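Local coordinates for DisA protein (Sorangium cellulosum, PDB 6CCA) that probably transfers two methyl groups from S-adenosylmethionine to one carbon of a polyketide intermediate on the disorazol assembly line, at residues 89-94 against 103-108; 67-72 against 110-115; 74-79 against 164-169. All blocks are in the same frame, centred on the assembly; numbering follows the deposited sequence.

Interaction 1: 89-94 against 103-108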
# COMPACT_ATOMS: atom_id res chain seq x y z
N ALA A 89 -0.68 25.41 17.06
CA ALA A 89 0.48 25.09 17.87
C ALA A 89 0.08 24.89 19.33
O ALA A 89 0.55 23.93 19.97
CB ALA A 89 1.56 26.16 17.73
N THR A 90 -0.81 25.74 19.83
CA THR A 90 -1.26 25.64 21.20
C THR A 90 -2.10 24.40 21.45
O THR A 90 -1.90 23.66 22.43
CB THR A 90 -2.15 26.83 21.57
OG1 THR A 90 -1.40 28.03 21.39
CG2 THR A 90 -2.59 26.73 23.01
N LEU A 91 -3.03 24.17 20.55
CA LEU A 91 -3.86 22.99 20.60
C LEU A 91 -3.06 21.70 20.59
O LEU A 91 -3.30 20.86 21.37
CB LEU A 91 -4.83 23.00 19.45
CG LEU A 91 -5.89 21.92 19.37
CD1 LEU A 91 -6.81 21.98 20.55
CD2 LEU A 91 -6.65 21.98 18.08
N ARG A 92 -2.09 21.57 19.71
CA ARG A 92 -1.29 20.35 19.63
C ARG A 92 -0.75 20.02 20.98
O ARG A 92 -0.80 18.92 21.42
CB ARG A 92 -0.15 20.52 18.66
CG ARG A 92 0.95 19.49 18.71
CD ARG A 92 1.60 19.44 17.36
NE ARG A 92 3.04 19.26 17.22
CZ ARG A 92 3.72 18.11 17.31
NH1 ARG A 92 3.12 16.99 17.66
NH2 ARG A 92 5.02 18.07 17.08
N GLU A 93 -0.22 21.02 21.63
CA GLU A 93 0.37 20.86 22.97
C GLU A 93 -0.68 20.57 23.97
O GLU A 93 -0.54 19.69 24.80
CB GLU A 93 1.16 22.14 23.41
CG GLU A 93 2.17 22.66 22.38
CD GLU A 93 2.98 21.58 21.66
OE1 GLU A 93 3.24 20.52 22.28
OE2 GLU A 93 3.40 21.77 20.49
N ARG A 94 -1.76 21.31 23.91
CA ARG A 94 -2.83 21.08 24.82
C ARG A 94 -3.46 19.68 24.71
O ARG A 94 -3.90 19.12 25.72
CB ARG A 94 -3.91 22.11 24.60
CG ARG A 94 -5.17 21.80 25.40
CD ARG A 94 -6.23 22.82 25.11
NE ARG A 94 -7.50 22.20 24.76
CZ ARG A 94 -8.35 22.70 23.86
NH1 ARG A 94 -8.08 23.81 23.19
NH2 ARG A 94 -9.47 22.07 23.63
N ARG A 103 3.38 15.68 11.98
CA ARG A 103 2.98 15.79 10.58
C ARG A 103 1.57 15.09 10.44
O ARG A 103 0.72 15.61 9.75
CB ARG A 103 4.00 15.14 9.62
CG ARG A 103 5.31 15.91 9.46
CD ARG A 103 6.33 15.13 8.65
NE ARG A 103 6.86 14.02 9.44
CZ ARG A 103 7.68 13.08 8.98
NH1 ARG A 103 8.08 13.08 7.72
NH2 ARG A 103 8.06 12.12 9.80
N LEU A 104 1.33 13.99 11.14
CA LEU A 104 -0.05 13.42 11.07
C LEU A 104 -1.10 14.51 11.53
O LEU A 104 -2.12 14.73 10.91
CB LEU A 104 -0.17 12.19 11.96
CG LEU A 104 -1.57 11.49 11.98
CD1 LEU A 104 -2.11 11.22 10.60
CD2 LEU A 104 -1.51 10.25 12.85
N TYR A 105 -0.78 15.17 12.64
CA TYR A 105 -1.65 16.21 13.19
C TYR A 105 -1.89 17.26 12.18
O TYR A 105 -3.04 17.60 11.94
CB TYR A 105 -1.02 16.77 14.48
CG TYR A 105 -1.70 18.02 15.05
CD1 TYR A 105 -2.88 17.93 15.76
CD2 TYR A 105 -1.12 19.29 14.88
CE1 TYR A 105 -3.50 19.08 16.28
CE2 TYR A 105 -1.72 20.43 15.42
CZ TYR A 105 -2.91 20.31 16.13
OH TYR A 105 -3.55 21.43 16.67
N ASP A 106 -0.84 17.80 11.53
CA ASP A 106 -1.08 18.78 10.48
C ASP A 106 -1.96 18.23 9.37
O ASP A 106 -2.82 18.94 8.83
CB ASP A 106 0.21 19.29 9.82
CG ASP A 106 1.18 19.99 10.84
OD1 ASP A 106 0.74 20.50 11.91
OD2 ASP A 106 2.38 19.95 10.53
N SER A 107 -1.70 16.98 8.95
CA SER A 107 -2.56 16.37 7.95
C SER A 107 -4.05 16.25 8.41
O SER A 107 -4.97 16.51 7.60
CB SER A 107 -2.02 14.97 7.55
OG SER A 107 -2.80 14.48 6.47
N LEU A 108 -4.26 15.92 9.65
CA LEU A 108 -5.65 15.75 10.19
C LEU A 108 -6.37 17.13 10.15
O LEU A 108 -7.53 17.20 9.78
CB LEU A 108 -5.66 15.20 11.60
CG LEU A 108 -5.06 13.78 11.75
CD1 LEU A 108 -5.05 13.35 13.21
CD2 LEU A 108 -5.74 12.75 10.81
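Tyr-105 reaches from helix 102-114 to helix 88-95, where its ring meets Leu-91 and Arg-92. The two helices follow strand 85-87 and precede strands 118-121 and 124-127, an order consistent with the helix-turn-helix part of a winged-helix domain. With CG anti to the backbone N (chi1 171°), Tyr-105 projects toward the facing helix, and its hydroxyl end is packed most tightly. There the Tyr-105 OH lies 3.4 Å from Leu-91 CB and equally near Leu-91 CD2. Over one ring face sits Arg-92 CB, 4.0 Å from the centroid of the Tyr-105 ring and 27° off its normal, a CH-pi contact. Further along the same side chain, Arg-92 CD comes to 3.7 Å from Tyr-105 CD2. Beyond that point the contact loosens: the bent chain of the partly exposed Arg-92 carries its guanidinium away from the ring, and NH1 makes a weak hydrogen bond to Ala-98 O. Asp-106 is solvent-exposed, and its OD1 stays 5.9 Å from Arg-92 NE, so any attraction is probably diffuse. Although Tyr-105 OH is near Arg-92 N, the angle is poor; its hydrogen bond goes to Ala-88 O. The joint is thus mainly apolar, its one buried hydroxyl satisfied by a backbone carbonyl.

Interaction 2: 67-72 against 110-115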
# COMPACT_ATOMS: atom_id res chain seq x y z
N ASP A 67 -15.96 13.03 9.06
CA ASP A 67 -16.86 13.16 10.19
C ASP A 67 -16.35 12.48 11.46
O ASP A 67 -16.38 13.02 12.55
CB ASP A 67 -18.19 12.60 9.80
CG ASP A 67 -18.87 13.43 8.66
OD1 ASP A 67 -18.36 14.49 8.23
OD2 ASP A 67 -19.82 12.91 8.11
N LEU A 68 -15.80 11.28 11.28
CA LEU A 68 -15.18 10.52 12.36
C LEU A 68 -14.04 11.30 12.96
O LEU A 68 -13.86 11.30 14.18
CB LEU A 68 -14.67 9.16 11.77
CG LEU A 68 -14.28 8.10 12.81
CD1 LEU A 68 -15.41 7.68 13.78
CD2 LEU A 68 -13.71 6.91 12.01
N LEU A 69 -13.21 11.90 12.09
CA LEU A 69 -12.12 12.70 12.55
C LEU A 69 -12.60 13.90 13.39
O LEU A 69 -12.04 14.19 14.44
CB LEU A 69 -11.27 13.16 11.36
CG LEU A 69 -10.11 14.05 11.73
CD1 LEU A 69 -9.16 13.44 12.72
CD2 LEU A 69 -9.34 14.46 10.46
N LEU A 70 -13.61 14.59 12.93
CA LEU A 70 -14.16 15.69 13.75
C LEU A 70 -14.56 15.15 15.15
O LEU A 70 -14.22 15.76 16.21
CB LEU A 70 -15.32 16.34 13.09
CG LEU A 70 -15.96 17.52 13.86
CD1 LEU A 70 -14.98 18.61 14.28
CD2 LEU A 70 -17.12 18.13 13.03
N CYS A 71 -15.24 14.01 15.15
CA CYS A 71 -15.64 13.33 16.38
C CYS A 71 -14.45 13.01 17.27
O CYS A 71 -14.52 13.25 18.49
CB CYS A 71 -16.50 12.11 16.10
SG CYS A 71 -17.41 11.55 17.57
N ILE A 72 -13.32 12.56 16.71
CA ILE A 72 -12.14 12.28 17.53
C ILE A 72 -11.64 13.55 18.26
O ILE A 72 -11.42 13.57 19.49
CB ILE A 72 -11.00 11.73 16.64
CG1 ILE A 72 -11.37 10.30 16.21
CG2 ILE A 72 -9.65 11.81 17.36
CD1 ILE A 72 -10.58 9.76 15.04
N ALA A 110 -5.77 19.57 7.97
CA ALA A 110 -6.11 19.80 6.58
C ALA A 110 -7.26 18.94 6.09
O ALA A 110 -8.03 19.37 5.24
CB ALA A 110 -4.89 19.57 5.66
N ILE A 111 -7.39 17.69 6.58
CA ILE A 111 -8.61 16.92 6.29
C ILE A 111 -9.88 17.65 6.76
O ILE A 111 -10.85 17.77 6.00
CB ILE A 111 -8.60 15.52 6.96
CG1 ILE A 111 -7.52 14.69 6.27
CG2 ILE A 111 -9.97 14.91 6.81
CD1 ILE A 111 -7.28 13.29 6.80
N LEU A 112 -9.83 18.15 8.00
CA LEU A 112 -10.99 18.95 8.49
C LEU A 112 -11.25 20.23 7.65
O LEU A 112 -12.42 20.62 7.36
CB LEU A 112 -10.83 19.25 9.96
CG LEU A 112 -10.86 18.04 10.91
CD1 LEU A 112 -10.63 18.49 12.34
CD2 LEU A 112 -12.13 17.27 10.67
N GLU A 113 -10.18 20.85 7.26
CA GLU A 113 -10.26 22.03 6.40
C GLU A 113 -10.90 21.68 5.06
O GLU A 113 -11.81 22.35 4.59
CB GLU A 113 -8.88 22.64 6.24
CG GLU A 113 -8.90 23.93 5.39
CD GLU A 113 -7.53 24.34 4.89
OE1 GLU A 113 -6.57 23.52 4.80
OE2 GLU A 113 -7.40 25.52 4.61
N GLY A 114 -10.46 20.59 4.43
CA GLY A 114 -11.00 20.17 3.16
C GLY A 114 -12.43 19.72 3.23
O GLY A 114 -13.19 19.85 2.25
N ALA A 115 -12.86 19.26 4.41
CA ALA A 115 -14.22 18.88 4.62
C ALA A 115 -15.15 20.10 4.93
O ALA A 115 -16.34 19.88 5.11
CB ALA A 115 -14.30 17.89 5.80
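The backbone N of Ala-115 is shared by two carbonyls, bonding to Ile-111 O at 3.0 Å and more weakly to Leu-112 O, the very residues whose side chains press on Leu-69 and Leu-70. In this probable winged-helix domain the contact joins its long helix 55-75 to helix 102-114. Their local axes approach to 9.8 Å, with the N-to-C directions 124° apart, and no hydrogen bond spans them. The chi1 of Leu-69, 178°, sets CG away from the backbone N and sends CD2 to the facing helix, where it meets two neighbours. That methyl lies 3.7 Å from Ile-111 CB, with Ile-111 CG2 just as near, and the same Leu-69 CD2 is 3.9 Å from Leu-112 CG. All four residues are buried, and others complete the packing: Phe-79 touches Leu-70, Phe-73 meets Leu-112, and His-342 and Thr-345 of helix 342-346 cover Ile-111. At the margin, Asp-67 OD1 takes part in a hydrogen bond with Tyr-117 OH, a polar tie beside an otherwise aliphatic interface. Leu-112 answers Leu-69 with its CD2 branch, which also lies against the backbone of helix 55-75: Leu-112 CD2 is 3.8 Å from Leu-70 N and only slightly farther from Leu-70 CB.

Interaction 3: 74-79 against 164-169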
# COMPACT_ATOMS: atom_id res chain seq x y z
N GLN A 74 -13.49 16.18 19.02
CA GLN A 74 -14.52 16.53 20.00
C GLN A 74 -14.40 15.69 21.23
O GLN A 74 -14.48 16.22 22.37
CB GLN A 74 -15.91 16.41 19.43
CG GLN A 74 -16.13 17.39 18.31
CD GLN A 74 -17.47 17.36 17.71
OE1 GLN A 74 -18.22 16.36 17.80
NE2 GLN A 74 -17.84 18.47 17.08
N ASP A 75 -14.18 14.37 21.03
CA ASP A 75 -13.86 13.49 22.16
C ASP A 75 -12.65 13.95 22.95
O ASP A 75 -12.59 13.68 24.10
CB ASP A 75 -13.55 12.07 21.70
CG ASP A 75 -14.78 11.36 21.12
OD1 ASP A 75 -15.93 11.78 21.36
OD2 ASP A 75 -14.60 10.35 20.43
N MET A 76 -11.66 14.57 22.32
CA MET A 76 -10.55 15.14 23.05
C MET A 76 -10.78 16.58 23.58
O MET A 76 -9.85 17.18 24.10
CB MET A 76 -9.31 15.08 22.19
CG MET A 76 -8.81 13.66 21.91
SD MET A 76 -7.60 13.57 20.61
CE MET A 76 -6.13 13.85 21.54
N GLY A 77 -11.99 17.12 23.42
CA GLY A 77 -12.33 18.47 23.89
C GLY A 77 -11.92 19.58 22.95
O GLY A 77 -11.60 20.70 23.39
N ALA A 78 -11.88 19.29 21.65
CA ALA A 78 -11.61 20.30 20.64
C ALA A 78 -12.67 20.32 19.57
O ALA A 78 -13.35 19.31 19.22
CB ALA A 78 -10.21 20.12 20.05
N PHE A 79 -12.86 21.51 19.04
CA PHE A 79 -13.77 21.75 18.00
C PHE A 79 -15.18 21.30 18.30
O PHE A 79 -15.87 20.84 17.41
CB PHE A 79 -13.27 21.04 16.70
CG PHE A 79 -11.88 21.33 16.35
CD1 PHE A 79 -11.32 22.59 16.55
CD2 PHE A 79 -11.10 20.36 15.71
CE1 PHE A 79 -10.03 22.87 16.19
CE2 PHE A 79 -9.80 20.63 15.36
CZ PHE A 79 -9.23 21.89 15.61
N ARG A 164 -9.93 4.13 20.24
CA ARG A 164 -8.76 4.36 21.02
C ARG A 164 -7.98 5.52 20.57
O ARG A 164 -6.77 5.68 20.95
CB ARG A 164 -7.84 3.11 20.90
CG ARG A 164 -8.56 1.83 21.25
CD ARG A 164 -8.80 1.73 22.71
NE ARG A 164 -7.57 1.82 23.52
CZ ARG A 164 -6.71 0.82 23.71
NH1 ARG A 164 -6.85 -0.36 23.13
NH2 ARG A 164 -5.68 1.00 24.53
N TYR A 165 -8.57 6.35 19.70
CA TYR A 165 -7.76 7.39 18.99
C TYR A 165 -7.04 8.40 19.91
O TYR A 165 -5.88 8.71 19.69
CB TYR A 165 -8.57 8.13 17.88
CG TYR A 165 -7.75 8.27 16.58
CD1 TYR A 165 -6.89 9.37 16.38
CD2 TYR A 165 -7.81 7.28 15.58
CE1 TYR A 165 -6.15 9.46 15.24
CE2 TYR A 165 -7.06 7.36 14.40
CZ TYR A 165 -6.24 8.46 14.23
OH TYR A 165 -5.47 8.55 13.09
N PRO A 166 -7.73 8.91 20.91
CA PRO A 166 -7.05 9.86 21.82
C PRO A 166 -5.77 9.24 22.42
O PRO A 166 -4.72 9.87 22.35
CB PRO A 166 -8.12 10.18 22.84
CG PRO A 166 -9.43 9.91 22.11
CD PRO A 166 -9.14 8.73 21.22
N GLU A 167 -5.83 8.01 22.92
CA GLU A 167 -4.60 7.27 23.28
C GLU A 167 -3.55 7.10 22.19
O GLU A 167 -2.38 7.26 22.44
CB GLU A 167 -4.95 5.93 23.85
CG GLU A 167 -5.76 6.02 25.14
CD GLU A 167 -6.45 4.71 25.40
OE1 GLU A 167 -5.80 3.86 26.05
OE2 GLU A 167 -7.59 4.49 24.89
N LEU A 168 -3.97 6.76 20.99
CA LEU A 168 -3.09 6.57 19.88
C LEU A 168 -2.30 7.85 19.61
O LEU A 168 -1.09 7.85 19.46
CB LEU A 168 -3.88 6.15 18.63
CG LEU A 168 -4.34 4.68 18.65
CD1 LEU A 168 -5.35 4.40 17.59
CD2 LEU A 168 -3.18 3.72 18.45
N LEU A 169 -3.03 8.95 19.54
CA LEU A 169 -2.48 10.19 19.07
C LEU A 169 -1.53 10.79 20.11
O LEU A 169 -0.53 11.43 19.72
CB LEU A 169 -3.63 11.14 18.78
CG LEU A 169 -3.51 12.21 17.74
CD1 LEU A 169 -2.84 11.74 16.46
CD2 LEU A 169 -4.92 12.79 17.52
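Met-76 and Pro-166 bring the two backbones nearest, their CA atoms 6.5 Å apart, at the point where helix 55-75 stops. A Schellman motif terminates that helix: Gly-77 takes a positive phi of 83°, and Gly-77 N bonds back to Gln-74 O at 2.8 Å. The chain then runs through an extended Ala-78 to Phe-79. Opposite stands the short helix 165-169, with Arg-164 at its N-cap position and Pro-166 in its first turn, where a residue without an N-H costs no helical bond.

Across the contact everything is apolar. Met-76 CG rests 3.7 Å from Pro-166 CB and almost as close to Pro-166 CG, the two side chains crossing at an angle. Met-76 SD lies 3.9 Å from Pro-166 CA, and the bend at chi3 (87°) then turns only the terminal CE, 4.1 Å from the same Pro-166 CA. Met-76 SD also lies 4.2 Å from Leu-169 CD2, extending the contact by one turn of the short helix. Leu-95 of helix 88-95 and Arg-170 flank Met-76 as well.

Polar groups brace each segment separately. Arg-164 grips Glu-167 side-on, NE to OE2 at 3.0 Å and NH2 to OE1, the carboxylate oxygens lying nearly in the guanidinium plane while the nitrogens come from above the carboxylate plane. This salt bridge ties the N-cap residue to the first turn, on a side that touches a crystal neighbour. In 74-79, the side-chain amide of Gln-74 is fixed in rotation by three backbone groups: Lys-134 N meets OE1, Thr-132 O meets NE2, and Phe-79 O accepts from the same nitrogen. In this last bond Gln-74 NE2 stands 3.1 Å from Phe-79 O, with a nearly straight N-H...O angle of 167°.

In the fold
The three contacts sit together in the helical N-terminal part of the chain, their centres 12 to 13 Å apart. Interactions 1 and 2 are buried and use successive turns of helix 102-114, whereas interactions 2 and 3 share helix 55-75, the former on its body and the latter at its C-terminal end. Chemistry follows place: interaction 2 is purely aliphatic across its helices, interaction 1 sets an aromatic ring against an arginine stem, and the partly buried interaction 3 combines a methionine-proline contact with polar bonds inside each segment. Phe-79, which takes no part in the Met-76/Pro-166 contact, links segment 74-79 to the other two by packing on Leu-91, Leu-70 and Leu-112, while Ile-72 meets Tyr-165.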